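Long-range contacts in LanC-like protein GCR2 (Arabidopsis thaliana, PDB 3T33), which binds a zinc ion and may play a role in abscisic acid signalling: residues S281-H289 with R324-H334; F10-F18 with K354-F365. All coordinates share one frame; numbering follows the deposited sequence.

Interaction 1. Residues S281-H289 with R324-H334. With ZN (zinc ion), chain B.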
loop_
_atom_site.group_PDB
_atom_site.type_symbol
_atom_site.label_atom_id
_atom_site.label_comp_id
_atom_site.label_asym_id
_atom_site.label_seq_id
_atom_site.Cartn_x
_atom_site.Cartn_y
_atom_site.Cartn_z
ATOM N N SER A 281 21.608 -8.518 -8.116
ATOM C CA SER A 281 20.605 -8.729 -9.116
ATOM C C SER A 281 19.474 -7.685 -9.066
ATOM O O SER A 281 18.780 -7.514 -8.060
ATOM C CB SER A 281 20.046 -10.138 -9.005
ATOM O OG SER A 281 19.086 -10.367 -10.028
ATOM N N ASP A 282 19.337 -7.006 -10.194
ATOM C CA ASP A 282 18.346 -5.970 -10.432
ATOM C C ASP A 282 17.197 -6.667 -11.137
ATOM O O ASP A 282 17.206 -6.789 -12.327
ATOM C CB ASP A 282 18.954 -4.913 -11.360
ATOM C CG ASP A 282 18.083 -3.673 -11.504
ATOM O OD1 ASP A 282 16.885 -3.689 -11.150
ATOM O OD2 ASP A 282 18.608 -2.663 -11.990
ATOM N N ARG A 283 16.215 -7.126 -10.369
ATOM C CA ARG A 283 15.110 -7.885 -10.940
ATOM C C ARG A 283 13.740 -7.481 -10.402
ATOM O O ARG A 283 12.772 -7.409 -11.159
ATOM C CB ARG A 283 15.330 -9.385 -10.723
ATOM C CG ARG A 283 15.695 -9.759 -9.296
ATOM C CD ARG A 283 16.161 -11.202 -9.205
ATOM N NE ARG A 283 15.477 -11.932 -8.140
ATOM C CZ ARG A 283 14.523 -12.834 -8.347
ATOM N NH1 ARG A 283 14.137 -13.122 -9.581
ATOM N NH2 ARG A 283 13.957 -13.449 -7.318
ATOM N N LEU A 284 13.650 -7.226 -9.100
ATOM C CA LEU A 284 12.341 -6.944 -8.491
ATOM C C LEU A 284 11.906 -5.464 -8.494
ATOM O O LEU A 284 12.627 -4.585 -8.014
ATOM C CB LEU A 284 12.265 -7.541 -7.068
ATOM C CG LEU A 284 12.506 -9.074 -7.007
ATOM C CD1 LEU A 284 12.404 -9.607 -5.603
ATOM C CD2 LEU A 284 11.640 -9.936 -7.988
ATOM N N VAL A 285 10.722 -5.202 -9.042
ATOM C CA VAL A 285 10.152 -3.822 -9.068
ATOM C C VAL A 285 8.761 -3.914 -8.442
ATOM O O VAL A 285 7.754 -3.940 -9.144
ATOM C CB VAL A 285 10.103 -3.267 -10.516
ATOM C CG1 VAL A 285 9.562 -1.816 -10.554
ATOM C CG2 VAL A 285 11.488 -3.351 -11.173
ATOM N N HIS A 286 8.715 -4.062 -7.120
ATOM C CA HIS A 286 7.458 -4.412 -6.410
ATOM C C HIS A 286 7.319 -3.401 -5.313
ATOM O O HIS A 286 8.307 -2.759 -4.940
ATOM C CB HIS A 286 7.568 -5.740 -5.634
ATOM C CG HIS A 286 7.843 -6.964 -6.463
ATOM N ND1 HIS A 286 7.726 -6.995 -7.842
ATOM C CD2 HIS A 286 8.144 -8.235 -6.080
ATOM C CE1 HIS A 286 7.988 -8.228 -8.276
ATOM N NE2 HIS A 286 8.199 -9.003 -7.224
ATOM N N TRP A 287 6.098 -3.267 -4.794
ATOM C CA TRP A 287 5.903 -2.638 -3.509
ATOM C C TRP A 287 6.800 -3.398 -2.524
ATOM O O TRP A 287 7.479 -2.790 -1.742
ATOM C CB TRP A 287 4.468 -2.833 -3.020
ATOM C CG TRP A 287 4.314 -2.314 -1.656
ATOM C CD1 TRP A 287 4.387 -1.015 -1.280
ATOM C CD2 TRP A 287 4.128 -3.070 -0.456
ATOM N NE1 TRP A 287 4.215 -0.904 0.075
ATOM C CE2 TRP A 287 4.075 -2.154 0.610
ATOM C CE3 TRP A 287 4.021 -4.438 -0.178
ATOM C CZ2 TRP A 287 3.913 -2.553 1.960
ATOM C CZ3 TRP A 287 3.836 -4.834 1.156
ATOM C CH2 TRP A 287 3.771 -3.892 2.200
ATOM N N CYS A 288 6.725 -4.727 -2.497
ATOM C CA CYS A 288 7.388 -5.458 -1.405
ATOM C C CYS A 288 8.896 -5.292 -1.498
ATOM O O CYS A 288 9.521 -4.964 -0.501
ATOM C CB CYS A 288 6.900 -6.905 -1.240
ATOM S SG CYS A 288 7.054 -7.872 -2.676
ATOM N N HIS A 289 9.459 -5.388 -2.695
ATOM C CA HIS A 289 10.901 -5.161 -2.916
ATOM C C HIS A 289 11.109 -4.322 -4.173
ATOM O O HIS A 289 10.525 -4.601 -5.225
ATOM C CB HIS A 289 11.634 -6.499 -3.143
ATOM C CG HIS A 289 11.396 -7.525 -2.064
ATOM N ND1 HIS A 289 11.955 -7.428 -0.802
ATOM C CD2 HIS A 289 10.673 -8.678 -2.075
ATOM C CE1 HIS A 289 11.563 -8.468 -0.083
ATOM N NE2 HIS A 289 10.785 -9.243 -0.828
ATOM N N ARG A 324 9.314 -0.237 -16.008
ATOM C CA ARG A 324 9.382 -1.669 -15.687
ATOM C C ARG A 324 8.272 -2.129 -14.733
ATOM O O ARG A 324 8.262 -3.297 -14.335
ATOM C CB ARG A 324 10.745 -2.005 -15.081
ATOM C CG ARG A 324 11.981 -1.829 -16.024
ATOM C CD ARG A 324 13.299 -1.708 -15.195
ATOM N NE ARG A 324 13.603 -2.961 -14.505
ATOM C CZ ARG A 324 14.568 -3.118 -13.605
ATOM N NH1 ARG A 324 15.379 -2.115 -13.253
ATOM N NH2 ARG A 324 14.736 -4.315 -13.062
ATOM N N GLY A 325 7.339 -1.229 -14.389
ATOM C CA GLY A 325 6.447 -1.441 -13.259
ATOM C C GLY A 325 5.170 -2.118 -13.641
ATOM O O GLY A 325 4.350 -2.458 -12.790
ATOM N N LEU A 326 4.989 -2.301 -14.929
ATOM C CA LEU A 326 3.822 -2.991 -15.460
ATOM C C LEU A 326 3.985 -4.542 -15.408
ATOM O O LEU A 326 3.987 -5.248 -16.428
ATOM C CB LEU A 326 3.547 -2.453 -16.866
ATOM C CG LEU A 326 2.132 -2.491 -17.422
ATOM C CD1 LEU A 326 1.132 -1.606 -16.623
ATOM C CD2 LEU A 326 2.175 -2.069 -18.940
ATOM N N LEU A 327 4.089 -5.039 -14.178
ATOM C CA LEU A 327 4.329 -6.420 -13.816
ATOM C C LEU A 327 3.316 -7.377 -14.430
ATOM O O LEU A 327 2.151 -7.011 -14.601
ATOM C CB LEU A 327 4.213 -6.507 -12.285
ATOM C CG LEU A 327 5.420 -6.362 -11.346
ATOM C CD1 LEU A 327 6.651 -5.784 -12.010
ATOM C CD2 LEU A 327 5.109 -5.701 -10.026
ATOM N N LYS A 328 3.725 -8.623 -14.659
ATOM C CA LYS A 328 2.809 -9.666 -15.126
ATOM C C LYS A 328 1.995 -10.303 -13.988
ATOM O O LYS A 328 1.679 -11.493 -14.027
ATOM C CB LYS A 328 3.576 -10.746 -15.891
ATOM C CG LYS A 328 4.376 -10.221 -17.071
ATOM C CD LYS A 328 4.703 -11.332 -18.056
ATOM C CE LYS A 328 5.979 -11.032 -18.825
ATOM N NZ LYS A 328 5.842 -11.349 -20.273
ATOM N N ARG A 329 1.662 -9.498 -12.984
ATOM C CA ARG A 329 0.852 -9.911 -11.841
ATOM C C ARG A 329 -0.084 -8.769 -11.517
ATOM O O ARG A 329 0.273 -7.586 -11.681
ATOM C CB ARG A 329 1.759 -10.099 -10.673
ATOM C CG ARG A 329 2.935 -10.934 -11.041
ATOM C CD ARG A 329 3.894 -10.974 -9.972
ATOM N NE ARG A 329 4.934 -11.911 -10.348
ATOM C CZ ARG A 329 5.872 -12.336 -9.525
ATOM N NH1 ARG A 329 5.880 -11.884 -8.280
ATOM N NH2 ARG A 329 6.792 -13.194 -9.956
ATOM N N VAL A 330 -1.264 -9.118 -11.020
ATOM C CA VAL A 330 -2.378 -8.209 -10.958
ATOM C C VAL A 330 -2.346 -7.323 -9.695
ATOM O O VAL A 330 -2.882 -6.215 -9.721
ATOM C CB VAL A 330 -3.688 -9.049 -10.962
ATOM C CG1 VAL A 330 -3.887 -9.754 -9.572
ATOM C CG2 VAL A 330 -4.986 -8.196 -11.359
ATOM N N GLY A 331 -1.694 -7.795 -8.618
ATOM C CA GLY A 331 -2.020 -7.397 -7.259
ATOM C C GLY A 331 -1.339 -6.195 -6.637
ATOM O O GLY A 331 -0.708 -5.419 -7.310
ATOM N N ILE A 332 -1.498 -6.056 -5.326
ATOM C CA ILE A 332 -1.021 -4.952 -4.559
ATOM C C ILE A 332 0.436 -5.124 -4.120
ATOM O O ILE A 332 1.258 -4.226 -4.379
ATOM C CB ILE A 332 -1.931 -4.742 -3.343
ATOM C CG1 ILE A 332 -3.270 -4.105 -3.753
ATOM C CG2 ILE A 332 -1.257 -3.908 -2.252
ATOM C CD1 ILE A 332 -3.218 -2.651 -4.174
ATOM N N CYS A 333 0.748 -6.242 -3.475
ATOM C CA CYS A 333 2.105 -6.506 -3.010
ATOM C C CYS A 333 3.118 -6.321 -4.135
ATOM O O CYS A 333 3.953 -5.417 -4.088
ATOM C CB CYS A 333 2.208 -7.921 -2.436
ATOM S SG CYS A 333 3.408 -8.096 -1.093
ATOM N N HIS A 334 3.039 -7.182 -5.143
ATOM C CA HIS A 334 3.950 -7.116 -6.280
ATOM C C HIS A 334 3.196 -7.260 -7.598
ATOM O O HIS A 334 3.253 -8.307 -8.244
ATOM C CB HIS A 334 5.027 -8.197 -6.169
ATOM C CG HIS A 334 4.567 -9.436 -5.467
ATOM N ND1 HIS A 334 4.715 -9.622 -4.109
ATOM C CD2 HIS A 334 3.961 -10.554 -5.935
ATOM C CE1 HIS A 334 4.222 -10.800 -3.771
ATOM N NE2 HIS A 334 3.758 -11.386 -4.861
HETATM ZN ZN ZN B . 5.104 -8.885 -2.423
HETATM O O HOH W 1 3.461 -3.857 -6.061
#
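Cys288, Cys333 and His334 converge on one zinc ion, so the metal itself ties the two loops together. Cys288 SG binds zinc at 2.2 Å and Cys333 SG at 2.3 Å; both are soft, readily thiolate-forming sulfurs well matched to this metal. His334 ND1 binds zinc at 1.9 Å, while an atom from elsewhere supplies a fourth ligand. The SG of Cys288 sits between its own backbone N and carbonyl carbon (chi1 56°), and it meets the His334 ring at the edge, near the ring plane.

A second shell packs against these ligands. Trp287 brings its six-membered ring edge-on to Cys333 SG, with CE3 3.8 Å from the sulfur, and the broad indole is held in turn by stacking on Phe410 and by the edge-to-face ring of Tyr413. The His286 ring is sandwiched, with Leu284 CB over one face and His334 CB over the other, though the latter is modelled too close for its distance to carry weight. Its buried ND1 has no polar partner in the model; Leu327 CD2 lies 3.6 Å from this His286 atom.

Farther out, Arg324 spans the loops. Bent at chi3 (67°), it forms a salt bridge in which NH1 and NH2 converge end-on upon Asp282 OD1, the NH2 bond to Asp282 OD1 measuring 2.9 Å. Both nitrogens approach from the same face of the carboxylate, while Asp282 OD2 bonds Ser270 OG. Val285 CG2 lies over one face of the flat guanidinium.

Two Cys-His pairs, Cys288-His289 and Cys333-His334, lie in loops leading into helices 291-305 and 336-350. Of the two histidines only His334 is a ligand here, giving the Cys-Cys-His zinc site characteristic of LanC-like alpha/alpha barrels.

Interaction 2. Residues F10-F18 with K354-F365; sequences FFRNEMPEF and KYLYRAKAFASF
Phe18 and Tyr357 meet where the extended N-terminal arm, residues 10-18, runs along helix 353-375 of the LanC-like alpha/alpha barrel in the opposite chain direction. The arm has no regular structure of its own and follows one helix face, built from Lys354, Tyr357, Arg358, Ala361, Phe362 and Phe365 at spacings of three and four residues.

A chi1 of 180° swings the Phe18 ring away from its own N and out over Lys354. One face of its ring receives Lys354 CA in a CH-pi contact, 4.0 Å from the ring centroid. The Phe18 and Tyr357 rings are inclined to each other by 41°, and Phe18 CA stands over one face of the tyrosine. Long enough to span the gap, Tyr357 uses its OH to donate to Pro16 O, a bond whose very short modelled length is doubtful.

Farther along, Met15 turns its flexible thioether onto Ala361, whose small side chain leaves room for it: SD of Met15 is 3.8 Å from CB of Ala361. The Met15 methyl CE also approaches Phe362 and Phe365. At the far end the Phe11 and Phe365 rings are tilted by 42°, Phe11 CD2 coming within 3.6 Å of Phe365 CZ.

A salt bridge joins this largely apolar contact: Glu17, bent at chi2, offers the syn side of OE1 to Arg358 NH2 at 3.2 Å, the two flat groups being steeply inclined. Trp322 NE1 holds Glu17 OE2, and Glu319 pairs with Arg358 NH1. One water donates to Glu17 OE1 at 2.6 Å while accepting from Arg358 NE and Phe18 N.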
loop_
_atom_site.group_PDB
_atom_site.type_symbol
_atom_site.label_atom_id
_atom_site.label_comp_id
_atom_site.label_asym_id
_atom_site.label_seq_id
_atom_site.Cartn_x
_atom_site.Cartn_y
_atom_site.Cartn_z
ATOM N N PHE A 10 7.959 -7.858 -16.781
ATOM C CA PHE A 10 6.956 -6.849 -17.004
ATOM C C PHE A 10 6.558 -6.912 -18.447
ATOM O O PHE A 10 7.335 -7.308 -19.289
ATOM C CB PHE A 10 7.542 -5.462 -16.724
ATOM C CG PHE A 10 8.874 -5.178 -17.441
ATOM C CD1 PHE A 10 8.886 -4.580 -18.710
ATOM C CD2 PHE A 10 10.112 -5.510 -16.830
ATOM C CE1 PHE A 10 10.077 -4.280 -19.381
ATOM C CE2 PHE A 10 11.341 -5.245 -17.494
ATOM C CZ PHE A 10 11.319 -4.614 -18.797
ATOM N N PHE A 11 5.317 -6.548 -18.712
ATOM C CA PHE A 11 4.890 -6.117 -20.044
ATOM C C PHE A 11 5.585 -4.834 -20.404
ATOM O O PHE A 11 5.718 -3.928 -19.583
ATOM C CB PHE A 11 3.390 -5.890 -20.075
ATOM C CG PHE A 11 2.618 -7.078 -19.661
ATOM C CD1 PHE A 11 2.586 -8.217 -20.475
ATOM C CD2 PHE A 11 1.940 -7.090 -18.438
ATOM C CE1 PHE A 11 1.859 -9.363 -20.089
ATOM C CE2 PHE A 11 1.185 -8.219 -18.032
ATOM C CZ PHE A 11 1.141 -9.361 -18.857
ATOM N N ARG A 12 6.070 -4.765 -21.630
ATOM C CA ARG A 12 6.661 -3.512 -22.121
ATOM C C ARG A 12 5.603 -2.412 -22.088
ATOM O O ARG A 12 4.472 -2.598 -22.553
ATOM C CB ARG A 12 7.212 -3.690 -23.554
ATOM C CG ARG A 12 8.537 -4.466 -23.644
ATOM C CD ARG A 12 8.829 -4.927 -25.135
ATOM N NE ARG A 12 7.800 -5.789 -25.790
ATOM C CZ ARG A 12 7.924 -7.117 -25.965
ATOM N NH1 ARG A 12 9.007 -7.750 -25.507
ATOM N NH2 ARG A 12 6.967 -7.825 -26.571
ATOM N N ASN A 13 5.971 -1.285 -21.511
ATOM C CA ASN A 13 5.067 -0.140 -21.493
ATOM C C ASN A 13 5.206 0.707 -22.747
ATOM O O ASN A 13 6.066 1.573 -22.793
ATOM C CB ASN A 13 5.307 0.749 -20.272
ATOM C CG ASN A 13 4.225 1.787 -20.097
ATOM O OD1 ASN A 13 4.263 2.571 -19.158
ATOM N ND2 ASN A 13 3.237 1.800 -20.997
ATOM N N GLU A 14 4.353 0.465 -23.734
ATOM C CA GLU A 14 4.338 1.241 -24.963
ATOM C C GLU A 14 3.135 2.206 -24.986
ATOM O O GLU A 14 2.890 2.910 -25.990
ATOM C CB GLU A 14 4.304 0.338 -26.219
ATOM C CG GLU A 14 5.373 -0.797 -26.356
ATOM C CD GLU A 14 6.847 -0.334 -26.543
ATOM O OE1 GLU A 14 7.134 0.889 -26.602
ATOM O OE2 GLU A 14 7.735 -1.224 -26.615
ATOM N N MET A 15 2.382 2.252 -23.896
ATOM C CA MET A 15 1.346 3.267 -23.757
ATOM C C MET A 15 1.878 4.706 -23.992
ATOM O O MET A 15 3.016 5.049 -23.664
ATOM C CB MET A 15 0.671 3.148 -22.394
ATOM C CG MET A 15 -0.083 1.847 -22.231
ATOM S SD MET A 15 -1.111 1.815 -20.768
ATOM C CE MET A 15 0.175 1.287 -19.656
ATOM N N PRO A 16 1.046 5.539 -24.594
ATOM C CA PRO A 16 1.406 6.920 -24.949
ATOM C C PRO A 16 1.691 7.776 -23.732
ATOM O O PRO A 16 0.955 7.702 -22.724
ATOM C CB PRO A 16 0.179 7.437 -25.694
ATOM C CG PRO A 16 -0.889 6.397 -25.521
ATOM C CD PRO A 16 -0.208 5.099 -25.213
ATOM N N GLU A 17 2.766 8.548 -23.813
ATOM C CA GLU A 17 3.120 9.500 -22.786
ATOM C C GLU A 17 2.021 10.538 -22.641
ATOM O O GLU A 17 1.271 10.843 -23.576
ATOM C CB GLU A 17 4.438 10.207 -23.096
ATOM C CG GLU A 17 5.698 9.313 -23.107
ATOM C CD GLU A 17 6.099 8.741 -21.720
ATOM O OE1 GLU A 17 5.799 9.389 -20.682
ATOM O OE2 GLU A 17 6.729 7.647 -21.684
ATOM N N PHE A 18 1.934 11.095 -21.450
ATOM C CA PHE A 18 1.029 12.183 -21.232
ATOM C C PHE A 18 1.349 13.401 -22.144
ATOM O O PHE A 18 2.513 13.834 -22.256
ATOM C CB PHE A 18 1.067 12.569 -19.754
ATOM C CG PHE A 18 0.180 13.679 -19.419
ATOM C CD1 PHE A 18 -1.201 13.514 -19.463
ATOM C CD2 PHE A 18 0.711 14.911 -19.078
ATOM C CE1 PHE A 18 -2.046 14.545 -19.161
ATOM C CE2 PHE A 18 -0.112 15.951 -18.786
ATOM C CZ PHE A 18 -1.503 15.774 -18.837
ATOM N N LYS A 354 0.573 14.751 -15.181
ATOM C CA LYS A 354 1.336 13.643 -15.787
ATOM C C LYS A 354 1.313 12.341 -14.901
ATOM O O LYS A 354 1.201 11.190 -15.398
ATOM C CB LYS A 354 2.804 14.107 -15.986
ATOM C CG LYS A 354 3.807 12.931 -16.110
ATOM C CD LYS A 354 5.262 13.311 -16.451
ATOM C CE LYS A 354 6.056 13.813 -15.241
ATOM N NZ LYS A 354 7.376 14.515 -15.620
ATOM N N TYR A 355 1.453 12.546 -13.589
ATOM C CA TYR A 355 1.448 11.472 -12.598
ATOM C C TYR A 355 0.071 10.854 -12.479
ATOM O O TYR A 355 -0.037 9.633 -12.501
ATOM C CB TYR A 355 2.048 11.987 -11.272
ATOM C CG TYR A 355 3.543 12.235 -11.423
ATOM C CD1 TYR A 355 4.356 11.228 -11.925
ATOM C CD2 TYR A 355 4.139 13.455 -11.089
ATOM C CE1 TYR A 355 5.738 11.390 -12.110
ATOM C CE2 TYR A 355 5.562 13.652 -11.251
ATOM C CZ TYR A 355 6.328 12.602 -11.770
ATOM O OH TYR A 355 7.692 12.681 -11.951
ATOM N N LEU A 356 -0.993 11.656 -12.433
ATOM C CA LEU A 356 -2.393 11.112 -12.547
ATOM C C LEU A 356 -2.617 10.309 -13.819
ATOM O O LEU A 356 -3.219 9.172 -13.844
ATOM C CB LEU A 356 -3.415 12.220 -12.621
ATOM C CG LEU A 356 -4.799 12.008 -12.001
ATOM C CD1 LEU A 356 -5.844 12.805 -12.745
ATOM C CD2 LEU A 356 -5.221 10.555 -11.819
ATOM N N TYR A 357 -2.121 10.903 -14.898
ATOM C CA TYR A 357 -2.197 10.207 -16.153
ATOM C C TYR A 357 -1.498 8.838 -16.095
ATOM O O TYR A 357 -1.968 7.858 -16.670
ATOM C CB TYR A 357 -1.606 11.045 -17.283
ATOM C CG TYR A 357 -1.557 10.248 -18.509
ATOM C CD1 TYR A 357 -2.711 9.987 -19.250
ATOM C CD2 TYR A 357 -0.391 9.648 -18.888
ATOM C CE1 TYR A 357 -2.664 9.184 -20.384
ATOM C CE2 TYR A 357 -0.351 8.863 -19.955
ATOM C CZ TYR A 357 -1.472 8.640 -20.719
ATOM O OH TYR A 357 -1.321 7.805 -21.832
ATOM N N ARG A 358 -0.342 8.784 -15.452
ATOM C CA ARG A 358 0.364 7.525 -15.329
ATOM C C ARG A 358 -0.404 6.489 -14.504
ATOM O O ARG A 358 -0.412 5.335 -14.875
ATOM C CB ARG A 358 1.808 7.733 -14.880
ATOM C CG ARG A 358 2.688 8.237 -16.032
ATOM C CD ARG A 358 4.091 8.558 -15.543
ATOM N NE ARG A 358 4.907 9.015 -16.656
ATOM C CZ ARG A 358 6.224 9.180 -16.630
ATOM N NH1 ARG A 358 6.916 8.927 -15.538
ATOM N NH2 ARG A 358 6.830 9.624 -17.713
ATOM N N ALA A 359 -1.089 6.929 -13.458
ATOM C CA ALA A 359 -1.908 6.033 -12.634
ATOM C C ALA A 359 -3.098 5.639 -13.494
ATOM O O ALA A 359 -3.506 4.490 -13.539
ATOM C CB ALA A 359 -2.399 6.740 -11.331
ATOM N N LYS A 360 -3.608 6.590 -14.234
ATOM C CA LYS A 360 -4.727 6.288 -15.131
ATOM C C LYS A 360 -4.350 5.234 -16.182
ATOM O O LYS A 360 -5.120 4.319 -16.483
ATOM C CB LYS A 360 -5.253 7.613 -15.735
ATOM C CG LYS A 360 -6.128 7.564 -16.916
ATOM C CD LYS A 360 -6.553 9.016 -17.298
ATOM C CE LYS A 360 -7.713 9.019 -18.321
ATOM N NZ LYS A 360 -7.796 10.335 -18.990
ATOM N N ALA A 361 -3.144 5.330 -16.721
ATOM C CA ALA A 361 -2.702 4.344 -17.717
ATOM C C ALA A 361 -2.575 2.957 -17.075
ATOM O O ALA A 361 -2.966 1.962 -17.668
ATOM C CB ALA A 361 -1.370 4.758 -18.339
ATOM N N PHE A 362 -2.043 2.879 -15.854
ATOM C CA PHE A 362 -1.884 1.520 -15.281
ATOM C C PHE A 362 -3.268 0.963 -14.960
ATOM O O PHE A 362 -3.537 -0.173 -15.209
ATOM C CB PHE A 362 -1.008 1.547 -14.040
ATOM C CG PHE A 362 0.457 1.340 -14.304
ATOM C CD1 PHE A 362 1.057 1.818 -15.460
ATOM C CD2 PHE A 362 1.256 0.655 -13.351
ATOM C CE1 PHE A 362 2.428 1.630 -15.696
ATOM C CE2 PHE A 362 2.613 0.473 -13.556
ATOM C CZ PHE A 362 3.221 0.978 -14.746
ATOM N N ALA A 363 -4.156 1.787 -14.443
ATOM C CA ALA A 363 -5.501 1.344 -14.171
ATOM C C ALA A 363 -6.264 0.947 -15.440
ATOM O O ALA A 363 -7.012 -0.051 -15.435
ATOM C CB ALA A 363 -6.266 2.394 -13.415
ATOM N N SER A 364 -6.106 1.744 -16.505
ATOM C CA SER A 364 -6.703 1.370 -17.800
ATOM C C SER A 364 -6.168 0.101 -18.324
ATOM O O SER A 364 -6.954 -0.730 -18.808
ATOM C CB SER A 364 -6.505 2.466 -18.824
ATOM O OG SER A 364 -6.975 3.660 -18.255
ATOM N N PHE A 365 -4.847 -0.106 -18.211
ATOM C CA PHE A 365 -4.261 -1.385 -18.627
ATOM C C PHE A 365 -4.953 -2.551 -17.940
ATOM O O PHE A 365 -5.453 -3.488 -18.603
ATOM C CB PHE A 365 -2.766 -1.434 -18.325
ATOM C CG PHE A 365 -2.109 -2.762 -18.734
ATOM C CD1 PHE A 365 -2.008 -3.822 -17.832
ATOM C CD2 PHE A 365 -1.593 -2.931 -20.021
ATOM C CE1 PHE A 365 -1.427 -5.070 -18.235
ATOM C CE2 PHE A 365 -1.009 -4.151 -20.416
ATOM C CZ PHE A 365 -0.928 -5.212 -19.527
HETATM O O HOH W 2 3.740 10.300 -19.312
#

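The two contacts have centres 15 Å apart and meet directly through the loop 324-334. Phe11 N of the arm in interaction 2 probably donates to Leu326 O of interaction 1, at 2.9 Å. Beside this bond, Phe10 CB packs 3.3 Å from Arg324 O, and Phe362 CE2 lies 3.5 Å from Gly325 O. One end of the loop that supplies Cys333 and His334 to the zinc is thus touched by both the N-terminal arm and helix 353-375. Neither reaches the metal site: on the helix, the nearest side-chain atoms of Phe362 and His334 are about 12 Å apart, and the arm comes closest with Phe10 N, 14.7 Å from the zinc.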